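Local coordinates for transcriptional repressor PadR (Bacillus cereus, PDB 6JYI), which probably binds DNA as a PadR-type winged helix-turn-helix transcription factor and is thought to repress transcription, at residues 29-38 and 131-142; 20-28 and 70-78. All blocks are in the same frame, centred on the assembly; numbering follows the deposited sequence.

Interaction 1 (29-38 and 131-142)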
loop_
_atom_site.group_PDB
_atom_site.type_symbol
_atom_site.label_atom_id
_atom_site.label_comp_id
_atom_site.label_asym_id
_atom_site.label_seq_id
_atom_site.Cartn_x
_atom_site.Cartn_y
_atom_site.Cartn_z
ATOM N N ILE A 29 4.765 -6.463 -17.730
ATOM C CA ILE A 29 6.065 -6.625 -17.073
ATOM C C ILE A 29 6.386 -5.353 -16.289
ATOM O O ILE A 29 6.825 -5.454 -15.159
ATOM C CB ILE A 29 7.187 -7.002 -18.043
ATOM C CG1 ILE A 29 6.783 -8.214 -18.902
ATOM C CG2 ILE A 29 8.474 -7.349 -17.262
ATOM C CD1 ILE A 29 7.037 -9.600 -18.285
ATOM N N VAL A 30 6.141 -4.169 -16.854
ATOM C CA VAL A 30 6.409 -2.916 -16.098
ATOM C C VAL A 30 5.594 -2.888 -14.817
ATOM O O VAL A 30 6.084 -2.507 -13.760
ATOM C CB VAL A 30 6.140 -1.607 -16.857
ATOM C CG1 VAL A 30 6.772 -0.434 -16.030
ATOM C CG2 VAL A 30 6.808 -1.628 -18.174
ATOM N N PHE A 31 4.351 -3.342 -14.911
ATOM C CA PHE A 31 3.509 -3.466 -13.732
ATOM C C PHE A 31 4.110 -4.388 -12.667
ATOM O O PHE A 31 4.139 -4.036 -11.484
ATOM C CB PHE A 31 2.128 -3.997 -14.089
ATOM C CG PHE A 31 1.042 -2.984 -13.987
ATOM C CD1 PHE A 31 0.374 -2.819 -12.803
ATOM C CD2 PHE A 31 0.716 -2.185 -15.063
ATOM C CE1 PHE A 31 -0.608 -1.909 -12.654
ATOM C CE2 PHE A 31 -0.302 -1.238 -14.946
ATOM C CZ PHE A 31 -0.975 -1.108 -13.725
ATOM N N GLU A 32 4.573 -5.559 -13.067
ATOM C CA GLU A 32 5.097 -6.502 -12.099
ATOM C C GLU A 32 6.421 -6.023 -11.526
ATOM O O GLU A 32 6.734 -6.307 -10.364
ATOM C CB GLU A 32 5.380 -7.865 -12.718
ATOM C CG GLU A 32 4.240 -8.555 -13.399
ATOM C CD GLU A 32 4.724 -9.779 -14.199
ATOM O OE1 GLU A 32 5.961 -9.949 -14.381
ATOM O OE2 GLU A 32 3.861 -10.563 -14.654
ATOM N N ASP A 33 7.215 -5.361 -12.361
ATOM C CA ASP A 33 8.577 -4.985 -11.993
ATOM C C ASP A 33 8.618 -3.750 -11.084
ATOM O O ASP A 33 9.435 -3.684 -10.158
ATOM C CB ASP A 33 9.405 -4.658 -13.257
ATOM C CG ASP A 33 9.912 -5.900 -14.002
ATOM O OD1 ASP A 33 9.785 -7.064 -13.521
ATOM O OD2 ASP A 33 10.466 -5.677 -15.108
ATOM N N VAL A 34 7.765 -2.768 -11.388
ATOM C CA VAL A 34 7.826 -1.425 -10.830
ATOM C C VAL A 34 6.564 -1.124 -10.022
ATOM O O VAL A 34 6.650 -0.853 -8.818
ATOM C CB VAL A 34 7.955 -0.373 -11.958
ATOM C CG1 VAL A 34 7.739 1.012 -11.440
ATOM C CG2 VAL A 34 9.292 -0.501 -12.682
ATOM N N PHE A 35 5.390 -1.207 -10.647
ATOM C CA PHE A 35 4.148 -0.751 -9.981
ATOM C C PHE A 35 3.635 -1.641 -8.841
ATOM O O PHE A 35 2.884 -1.175 -7.990
ATOM C CB PHE A 35 3.036 -0.455 -11.003
ATOM C CG PHE A 35 3.306 0.731 -11.849
ATOM C CD1 PHE A 35 4.043 0.639 -12.992
ATOM C CD2 PHE A 35 2.851 1.966 -11.502
ATOM C CE1 PHE A 35 4.291 1.764 -13.789
ATOM C CE2 PHE A 35 3.130 3.059 -12.310
ATOM C CZ PHE A 35 3.848 2.933 -13.442
ATOM N N THR A 36 4.037 -2.903 -8.792
ATOM C CA THR A 36 3.754 -3.766 -7.630
ATOM C C THR A 36 4.267 -3.106 -6.311
ATOM O O THR A 36 3.789 -3.428 -5.217
ATOM C CB THR A 36 4.366 -5.180 -7.844
ATOM O OG1 THR A 36 4.018 -6.092 -6.775
ATOM C CG2 THR A 36 5.834 -5.092 -7.915
ATOM N N HIS A 37 5.228 -2.190 -6.414
ATOM C CA HIS A 37 5.819 -1.596 -5.226
ATOM C C HIS A 37 5.103 -0.342 -4.757
ATOM O O HIS A 37 5.192 0.012 -3.572
ATOM C CB HIS A 37 7.312 -1.334 -5.431
ATOM C CG HIS A 37 8.099 -2.588 -5.642
ATOM N ND1 HIS A 37 8.370 -3.482 -4.624
ATOM C CD2 HIS A 37 8.651 -3.114 -6.761
ATOM C CE1 HIS A 37 9.063 -4.499 -5.105
ATOM N NE2 HIS A 37 9.253 -4.300 -6.400
ATOM N N PHE A 38 4.389 0.337 -5.657
ATOM C CA PHE A 38 3.717 1.561 -5.248
ATOM C C PHE A 38 2.316 1.807 -5.823
ATOM O O PHE A 38 1.677 2.780 -5.436
ATOM C CB PHE A 38 4.648 2.769 -5.442
ATOM C CG PHE A 38 4.949 3.091 -6.871
ATOM C CD1 PHE A 38 4.025 3.775 -7.637
ATOM C CD2 PHE A 38 6.190 2.747 -7.432
ATOM C CE1 PHE A 38 4.281 4.070 -8.966
ATOM C CE2 PHE A 38 6.469 3.071 -8.761
ATOM C CZ PHE A 38 5.516 3.706 -9.524
ATOM N N TYR A 131 13.022 -7.505 -2.760
ATOM C CA TYR A 131 12.413 -6.324 -3.438
ATOM C C TYR A 131 13.429 -5.206 -3.618
ATOM O O TYR A 131 13.494 -4.568 -4.679
ATOM C CB TYR A 131 11.280 -5.687 -2.649
ATOM C CG TYR A 131 10.048 -6.502 -2.316
ATOM C CD1 TYR A 131 9.633 -7.585 -3.083
ATOM C CD2 TYR A 131 9.258 -6.123 -1.232
ATOM C CE1 TYR A 131 8.470 -8.307 -2.732
ATOM C CE2 TYR A 131 8.115 -6.822 -0.868
ATOM C CZ TYR A 131 7.724 -7.917 -1.608
ATOM O OH TYR A 131 6.572 -8.581 -1.208
ATOM N N ILE A 132 14.207 -4.955 -2.571
ATOM C CA ILE A 132 15.212 -3.913 -2.608
ATOM C C ILE A 132 16.115 -4.205 -3.793
ATOM O O ILE A 132 16.123 -3.414 -4.737
ATOM C CB ILE A 132 15.986 -3.786 -1.273
ATOM C CG1 ILE A 132 15.092 -3.100 -0.218
ATOM C CG2 ILE A 132 17.245 -2.969 -1.450
ATOM C CD1 ILE A 132 15.671 -3.130 1.233
ATOM N N ALA A 133 16.818 -5.347 -3.749
ATOM C CA ALA A 133 17.673 -5.828 -4.864
ATOM C C ALA A 133 16.997 -5.816 -6.246
ATOM O O ALA A 133 17.571 -5.365 -7.221
ATOM C CB ALA A 133 18.199 -7.241 -4.556
ATOM N N ASP A 134 15.784 -6.320 -6.346
ATOM C CA ASP A 134 15.105 -6.360 -7.642
ATOM C C ASP A 134 15.031 -4.927 -8.237
ATOM O O ASP A 134 15.581 -4.640 -9.310
ATOM C CB ASP A 134 13.693 -6.956 -7.464
ATOM C CG ASP A 134 13.178 -7.666 -8.719
ATOM O OD1 ASP A 134 13.926 -8.487 -9.325
ATOM O OD2 ASP A 134 12.007 -7.402 -9.085
ATOM N N LEU A 135 14.442 -4.031 -7.453
ATOM C CA LEU A 135 13.901 -2.762 -7.915
ATOM C C LEU A 135 14.898 -1.890 -8.662
ATOM O O LEU A 135 14.591 -1.345 -9.703
ATOM C CB LEU A 135 13.321 -2.002 -6.721
ATOM C CG LEU A 135 12.251 -0.951 -6.961
ATOM C CD1 LEU A 135 11.176 -1.471 -7.928
ATOM C CD2 LEU A 135 11.652 -0.543 -5.629
ATOM N N ARG A 136 16.099 -1.781 -8.118
ATOM C CA ARG A 136 17.149 -0.951 -8.711
ATOM C C ARG A 136 17.364 -1.362 -10.197
ATOM O O ARG A 136 17.250 -0.561 -11.132
ATOM C CB ARG A 136 18.442 -1.074 -7.856
ATOM C CG ARG A 136 18.184 -1.501 -6.317
ATOM C CD ARG A 136 19.427 -1.407 -5.381
ATOM N NE ARG A 136 19.558 -0.097 -4.709
ATOM C CZ ARG A 136 19.967 0.099 -3.446
ATOM N NH1 ARG A 136 20.280 -0.920 -2.646
ATOM N NH2 ARG A 136 20.042 1.340 -2.960
ATOM N N LEU A 137 17.623 -2.635 -10.393
ATOM C CA LEU A 137 17.878 -3.187 -11.724
ATOM C C LEU A 137 16.680 -3.000 -12.686
ATOM O O LEU A 137 16.839 -2.675 -13.874
ATOM C CB LEU A 137 18.234 -4.652 -11.586
ATOM C CG LEU A 137 19.723 -4.960 -11.307
ATOM C CD1 LEU A 137 19.937 -6.454 -11.425
ATOM C CD2 LEU A 137 20.675 -4.201 -12.241
ATOM N N LYS A 138 15.479 -3.161 -12.157
ATOM C CA LYS A 138 14.279 -2.941 -12.967
ATOM C C LYS A 138 14.095 -1.483 -13.414
ATOM O O LYS A 138 13.621 -1.245 -14.508
ATOM C CB LYS A 138 13.060 -3.439 -12.212
ATOM C CG LYS A 138 13.109 -4.943 -11.895
ATOM C CD LYS A 138 13.458 -5.775 -13.102
ATOM C CE LYS A 138 13.171 -7.246 -12.884
ATOM N NZ LYS A 138 13.824 -8.020 -13.946
ATOM N N TYR A 139 14.475 -0.507 -12.591
ATOM C CA TYR A 139 14.391 0.905 -13.029
ATOM C C TYR A 139 15.391 1.206 -14.150
ATOM O O TYR A 139 15.097 1.965 -15.048
ATOM C CB TYR A 139 14.590 1.872 -11.856
ATOM C CG TYR A 139 13.338 2.279 -11.132
ATOM C CD1 TYR A 139 12.626 1.370 -10.367
ATOM C CD2 TYR A 139 12.872 3.579 -11.195
ATOM C CE1 TYR A 139 11.503 1.758 -9.660
ATOM C CE2 TYR A 139 11.726 3.973 -10.508
ATOM C CZ TYR A 139 11.055 3.057 -9.740
ATOM O OH TYR A 139 9.931 3.439 -9.055
ATOM N N GLU A 140 16.563 0.575 -14.127
ATOM C CA GLU A 140 17.532 0.738 -15.213
ATOM C C GLU A 140 17.051 0.114 -16.536
ATOM O O GLU A 140 17.423 0.588 -17.606
ATOM C CB GLU A 140 18.900 0.162 -14.800
ATOM C CG GLU A 140 19.494 0.895 -13.574
ATOM C CD GLU A 140 20.827 0.313 -13.078
ATOM O OE1 GLU A 140 21.163 -0.864 -13.378
ATOM O OE2 GLU A 140 21.528 1.065 -12.350
ATOM N N LYS A 141 16.261 -0.958 -16.452
ATOM C CA LYS A 141 15.622 -1.576 -17.610
ATOM C C LYS A 141 14.475 -0.699 -18.161
ATOM O O LYS A 141 14.403 -0.431 -19.358
ATOM C CB LYS A 141 15.086 -2.968 -17.228
ATOM C CG LYS A 141 14.305 -3.687 -18.352
ATOM C CD LYS A 141 13.843 -5.113 -17.931
ATOM C CE LYS A 141 13.086 -5.815 -19.071
ATOM N NZ LYS A 141 12.371 -7.051 -18.622
ATOM N N TRP A 142 13.590 -0.238 -17.285
ATOM C CA TRP A 142 12.379 0.485 -17.734
ATOM C C TRP A 142 12.534 1.986 -17.919
ATOM O O TRP A 142 11.814 2.571 -18.743
ATOM C CB TRP A 142 11.182 0.195 -16.818
ATOM C CG TRP A 142 10.709 -1.206 -17.025
ATOM C CD1 TRP A 142 10.799 -2.241 -16.135
ATOM C CD2 TRP A 142 10.128 -1.756 -18.225
ATOM N NE1 TRP A 142 10.294 -3.379 -16.683
ATOM C CE2 TRP A 142 9.888 -3.125 -17.974
ATOM C CE3 TRP A 142 9.773 -1.225 -19.464
ATOM C CZ2 TRP A 142 9.291 -3.967 -18.915
ATOM C CZ3 TRP A 142 9.195 -2.078 -20.420
ATOM C CH2 TRP A 142 8.956 -3.427 -20.128
HETATM O O HOH W 1 10.608 -5.443 -8.731
#
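Trp142 NE1 donates to Asp33 OD2 at 2.8 Å, and the N-H...O angle of 164° makes the bond nearly straight. The acceptor lies in the indole plane and is reached on its anti lone pair, away from OD1; the carboxylate is turned well away from the ring plane. Lys138, bent at chi2, runs its CD and CE methylenes across this carboxylate, with CE 3.5 Å from Asp33 OD1. Its NZ and that of Lys141 stay beyond salt-bridge range, although both positive charges would probably favour an ionised Asp33. One water bridges Asp33 O, to which it donates, and His37 NE2. The other ring nitrogen, ND1, is hydrogen-bonded to Tyr161 of helix 148-175. The contact packs helix 24-35 of the winged helix-turn-helix domain, together with the turn after it, on helix 114-142 of the C-terminal helical region; the short segment axes approach to 9.4 Å, with 133° between their N-to-C directions. Trp142 is a knob among Ile29, Val30, Asp33 and Val34, with Val30 CG2 over one indole face. At the other end, the His37 edge meets the Tyr131 face in an offset edge-to-face pair, centroids 5.2 Å apart and planes at 73°. Leu135 CD2 lies over one His37 face, 4.3 Å from the ring centroid. Tyr139 brings its OH, which is hydrogen-bonded to Ser153, to 3.5 Å from Phe38 CE2. Tyr107 of the second subunit packs on Val30 and Val34.

Interaction 2 (20-28 and 70-78)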
loop_
_atom_site.group_PDB
_atom_site.type_symbol
_atom_site.label_atom_id
_atom_site.label_comp_id
_atom_site.label_asym_id
_atom_site.label_seq_id
_atom_site.Cartn_x
_atom_site.Cartn_y
_atom_site.Cartn_z
ATOM N N LYS A 20 5.898 6.014 -24.900
ATOM C CA LYS A 20 5.734 5.366 -26.194
ATOM C C LYS A 20 4.786 4.203 -26.141
ATOM O O LYS A 20 4.415 3.728 -25.058
ATOM C CB LYS A 20 7.080 4.943 -26.800
ATOM C CG LYS A 20 7.613 3.619 -26.273
ATOM C CD LYS A 20 9.078 3.430 -26.628
ATOM C CE LYS A 20 9.750 2.458 -25.658
ATOM N NZ LYS A 20 9.771 3.021 -24.264
ATOM N N GLU A 21 4.378 3.797 -27.333
ATOM C CA GLU A 21 3.541 2.662 -27.505
ATOM C C GLU A 21 4.196 1.461 -26.826
ATOM O O GLU A 21 5.417 1.317 -26.823
ATOM C CB GLU A 21 3.236 2.401 -28.994
ATOM C CG GLU A 21 4.433 2.006 -29.940
ATOM C CD GLU A 21 5.188 3.203 -30.539
ATOM O OE1 GLU A 21 5.037 4.346 -30.027
ATOM O OE2 GLU A 21 5.976 2.987 -31.500
ATOM N N LEU A 22 3.358 0.623 -26.241
ATOM C CA LEU A 22 3.792 -0.595 -25.585
ATOM C C LEU A 22 2.847 -1.726 -25.944
ATOM O O LEU A 22 1.669 -1.490 -26.137
ATOM C CB LEU A 22 3.757 -0.372 -24.078
ATOM C CG LEU A 22 4.779 0.627 -23.510
ATOM C CD1 LEU A 22 4.431 0.902 -22.024
ATOM C CD2 LEU A 22 6.160 0.052 -23.639
ATOM N N SER A 23 3.390 -2.939 -26.079
ATOM C CA SER A 23 2.567 -4.129 -26.179
ATOM C C SER A 23 1.919 -4.432 -24.825
ATOM O O SER A 23 2.376 -3.943 -23.764
ATOM C CB SER A 23 3.433 -5.320 -26.579
ATOM O OG SER A 23 4.406 -5.586 -25.574
ATOM N N GLY A 24 0.898 -5.287 -24.845
ATOM C CA GLY A 24 0.336 -5.838 -23.611
ATOM C C GLY A 24 1.377 -6.529 -22.751
ATOM O O GLY A 24 1.399 -6.370 -21.521
ATOM N N TYR A 25 2.249 -7.291 -23.391
ATOM C CA TYR A 25 3.308 -8.017 -22.692
ATOM C C TYR A 25 4.125 -7.033 -21.837
ATOM O O TYR A 25 4.330 -7.222 -20.628
ATOM C CB TYR A 25 4.215 -8.672 -23.715
ATOM C CG TYR A 25 5.381 -9.455 -23.179
ATOM C CD1 TYR A 25 5.186 -10.593 -22.421
ATOM C CD2 TYR A 25 6.685 -9.091 -23.486
ATOM C CE1 TYR A 25 6.257 -11.333 -21.947
ATOM C CE2 TYR A 25 7.766 -9.827 -23.026
ATOM C CZ TYR A 25 7.548 -10.946 -22.264
ATOM O OH TYR A 25 8.609 -11.694 -21.796
ATOM N N ASP A 26 4.564 -5.968 -22.494
ATOM C CA ASP A 26 5.407 -4.988 -21.850
ATOM C C ASP A 26 4.697 -4.204 -20.724
ATOM O O ASP A 26 5.304 -3.952 -19.677
ATOM C CB ASP A 26 6.035 -4.057 -22.884
ATOM C CG ASP A 26 7.340 -4.640 -23.504
ATOM O OD1 ASP A 26 7.847 -5.706 -23.079
ATOM O OD2 ASP A 26 7.902 -4.000 -24.381
ATOM N N ILE A 27 3.433 -3.852 -20.922
ATOM C CA ILE A 27 2.679 -3.217 -19.884
ATOM C C ILE A 27 2.626 -4.107 -18.634
ATOM O O ILE A 27 2.883 -3.624 -17.516
ATOM C CB ILE A 27 1.253 -2.883 -20.353
ATOM C CG1 ILE A 27 1.345 -1.797 -21.424
ATOM C CG2 ILE A 27 0.413 -2.441 -19.171
ATOM C CD1 ILE A 27 0.025 -1.540 -22.138
ATOM N N LYS A 28 2.323 -5.391 -18.822
ATOM C CA LYS A 28 2.317 -6.320 -17.714
ATOM C C LYS A 28 3.677 -6.403 -16.985
ATOM O O LYS A 28 3.740 -6.445 -15.756
ATOM C CB LYS A 28 1.855 -7.716 -18.156
ATOM C CG LYS A 28 0.310 -7.786 -18.296
ATOM C CD LYS A 28 -0.219 -9.082 -18.882
ATOM C CE LYS A 28 0.046 -10.257 -18.031
ATOM N NZ LYS A 28 -0.577 -11.483 -18.580
ATOM N N PRO A 70 9.001 -9.078 -37.634
ATOM C CA PRO A 70 7.690 -9.555 -37.221
ATOM C C PRO A 70 6.807 -8.379 -36.800
ATOM O O PRO A 70 7.264 -7.473 -36.086
ATOM C CB PRO A 70 8.003 -10.475 -36.032
ATOM C CG PRO A 70 9.377 -10.051 -35.530
ATOM C CD PRO A 70 9.962 -9.069 -36.511
ATOM N N ASN A 71 5.557 -8.396 -37.250
ATOM C CA ASN A 71 4.578 -7.416 -36.823
ATOM C C ASN A 71 4.348 -7.512 -35.315
ATOM O O ASN A 71 4.423 -8.590 -34.730
ATOM C CB ASN A 71 3.254 -7.619 -37.566
ATOM C CG ASN A 71 3.364 -7.334 -39.051
ATOM O OD1 ASN A 71 4.401 -6.880 -39.539
ATOM N ND2 ASN A 71 2.290 -7.607 -39.781
ATOM N N LYS A 72 4.085 -6.382 -34.680
ATOM C CA LYS A 72 3.878 -6.358 -33.246
ATOM C C LYS A 72 2.627 -5.530 -33.005
ATOM O O LYS A 72 2.503 -4.432 -33.576
ATOM C CB LYS A 72 5.119 -5.726 -32.614
ATOM C CG LYS A 72 5.263 -5.791 -31.101
ATOM C CD LYS A 72 6.705 -5.377 -30.750
ATOM C CE LYS A 72 6.845 -4.786 -29.336
ATOM N NZ LYS A 72 8.258 -4.332 -29.083
ATOM N N LYS A 73 1.677 -6.032 -32.213
ATOM C CA LYS A 73 0.516 -5.204 -31.862
ATOM C C LYS A 73 0.873 -4.389 -30.641
ATOM O O LYS A 73 1.390 -4.924 -29.652
ATOM C CB LYS A 73 -0.760 -6.026 -31.646
ATOM C CG LYS A 73 -1.236 -6.806 -32.890
ATOM C CD LYS A 73 -2.699 -7.264 -32.738
ATOM C CE LYS A 73 -3.125 -8.277 -33.809
ATOM N NZ LYS A 73 -2.594 -9.678 -33.616
HETATM N N MSE A 74 0.660 -3.071 -30.713
HETATM C CA MSE A 74 0.972 -2.231 -29.590
HETATM C C MSE A 74 -0.142 -1.236 -29.378
HETATM O O MSE A 74 -0.924 -0.930 -30.307
HETATM C CB MSE A 74 2.330 -1.527 -29.803
HETATM C CG MSE A 74 3.549 -2.541 -29.835
HETATM SE SE MSE A 74 5.216 -1.600 -30.165
HETATM C CE MSE A 74 5.763 -1.123 -28.436
ATOM N N TYR A 75 -0.209 -0.745 -28.155
ATOM C CA TYR A 75 -1.178 0.262 -27.760
ATOM C C TYR A 75 -0.550 1.611 -27.829
ATOM O O TYR A 75 0.551 1.823 -27.312
ATOM C CB TYR A 75 -1.660 0.031 -26.322
ATOM C CG TYR A 75 -2.357 -1.287 -26.153
ATOM C CD1 TYR A 75 -3.726 -1.421 -26.373
ATOM C CD2 TYR A 75 -1.636 -2.422 -25.796
ATOM C CE1 TYR A 75 -4.344 -2.661 -26.248
ATOM C CE2 TYR A 75 -2.253 -3.663 -25.649
ATOM C CZ TYR A 75 -3.593 -3.784 -25.887
ATOM O OH TYR A 75 -4.186 -5.040 -25.733
ATOM N N PHE A 76 -1.297 2.548 -28.386
ATOM C CA PHE A 76 -0.871 3.913 -28.536
ATOM C C PHE A 76 -1.903 4.799 -27.819
ATOM O O PHE A 76 -3.107 4.661 -28.041
ATOM C CB PHE A 76 -0.905 4.300 -30.029
ATOM C CG PHE A 76 0.182 3.681 -30.879
ATOM C CD1 PHE A 76 0.139 2.333 -31.242
ATOM C CD2 PHE A 76 1.215 4.476 -31.403
ATOM C CE1 PHE A 76 1.137 1.786 -32.068
ATOM C CE2 PHE A 76 2.204 3.925 -32.233
ATOM C CZ PHE A 76 2.165 2.598 -32.567
ATOM N N ILE A 77 -1.437 5.756 -27.041
ATOM C CA ILE A 77 -2.331 6.757 -26.449
ATOM C C ILE A 77 -2.799 7.783 -27.502
ATOM O O ILE A 77 -2.036 8.138 -28.418
ATOM C CB ILE A 77 -1.632 7.453 -25.253
ATOM C CG1 ILE A 77 -2.661 8.131 -24.325
ATOM C CG2 ILE A 77 -0.503 8.378 -25.736
ATOM C CD1 ILE A 77 -2.083 8.669 -23.034
ATOM N N THR A 78 -4.054 8.222 -27.390
ATOM C CA THR A 78 -4.594 9.257 -28.259
ATOM C C THR A 78 -4.584 10.572 -27.507
ATOM O O THR A 78 -4.332 10.600 -26.301
ATOM C CB THR A 78 -6.081 8.973 -28.638
ATOM O OG1 THR A 78 -6.880 9.031 -27.448
ATOM C CG2 THR A 78 -6.226 7.625 -29.274
HETATM O O HOH W 2 -0.073 -5.932 -27.460
#
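Glu21 places CG between its backbone N and carbonyl carbon (chi1 65°) and then bends at chi2 (-87°), which folds its chain over the Phe76 ring. Glu21 CB stands 3.5 Å from the Phe76 ring centroid and almost on the ring normal, a CH-pi contact over the centre of the face, and the carboxylate plane is tilted just 15° from the ring. Selenomethionine Met74 crosses Glu21 obliquely, its SE 3.7 Å from Glu21 CG. The backbones join through one antiparallel hydrogen-bonded pair. Tyr75 N gives an almost straight bond to Leu22 O (2.9 Å), although this donor lies above the carbonyl plane; Leu22 N returns a bond to Tyr75 O (3.2 Å) in the carbonyl plane. Next to the bridge, the Tyr75 ring turns its edge to Gly24 N, with CE2 3.6 Å away, and Ile27 CD1 approaches CD2 of the same ring. Ser23 is the N-cap of helix 24-35, its OG accepting from Asp26 N, while a water takes the Gly24 N-H and donates to Lys73 O. The chemistry implies that wing strand 72-77, paired elsewhere with strand 59-64, is held to the residues leading into helix 24-35 by two backbone hydrogen bonds and to its first turn by a water bridge, while the direct side-chain contacts are mainly apolar.

Overall arrangement
From the N terminus, the chain passes through helix 8-19 into segment 20-28, which runs directly on into 29-38, so helix 24-35 serves both contacts in succession. Interaction 2 closes first, when the chain returns at 70-78 after helix 46-55 and strand 59-64. Interaction 1 closes later, once helix 114-142 reaches 131-142. The segments alternate along the sequence, so the two loops cross. Their centres are about 19 Å apart, yet they touch where Trp142 CH2 packs 3.7 Å from Asp26 O. Interaction 2 joins the link into helix 24-35 and its first turn to the two-stranded wing; interaction 1 joins its later turns and the residues after them to the C-terminal helical region.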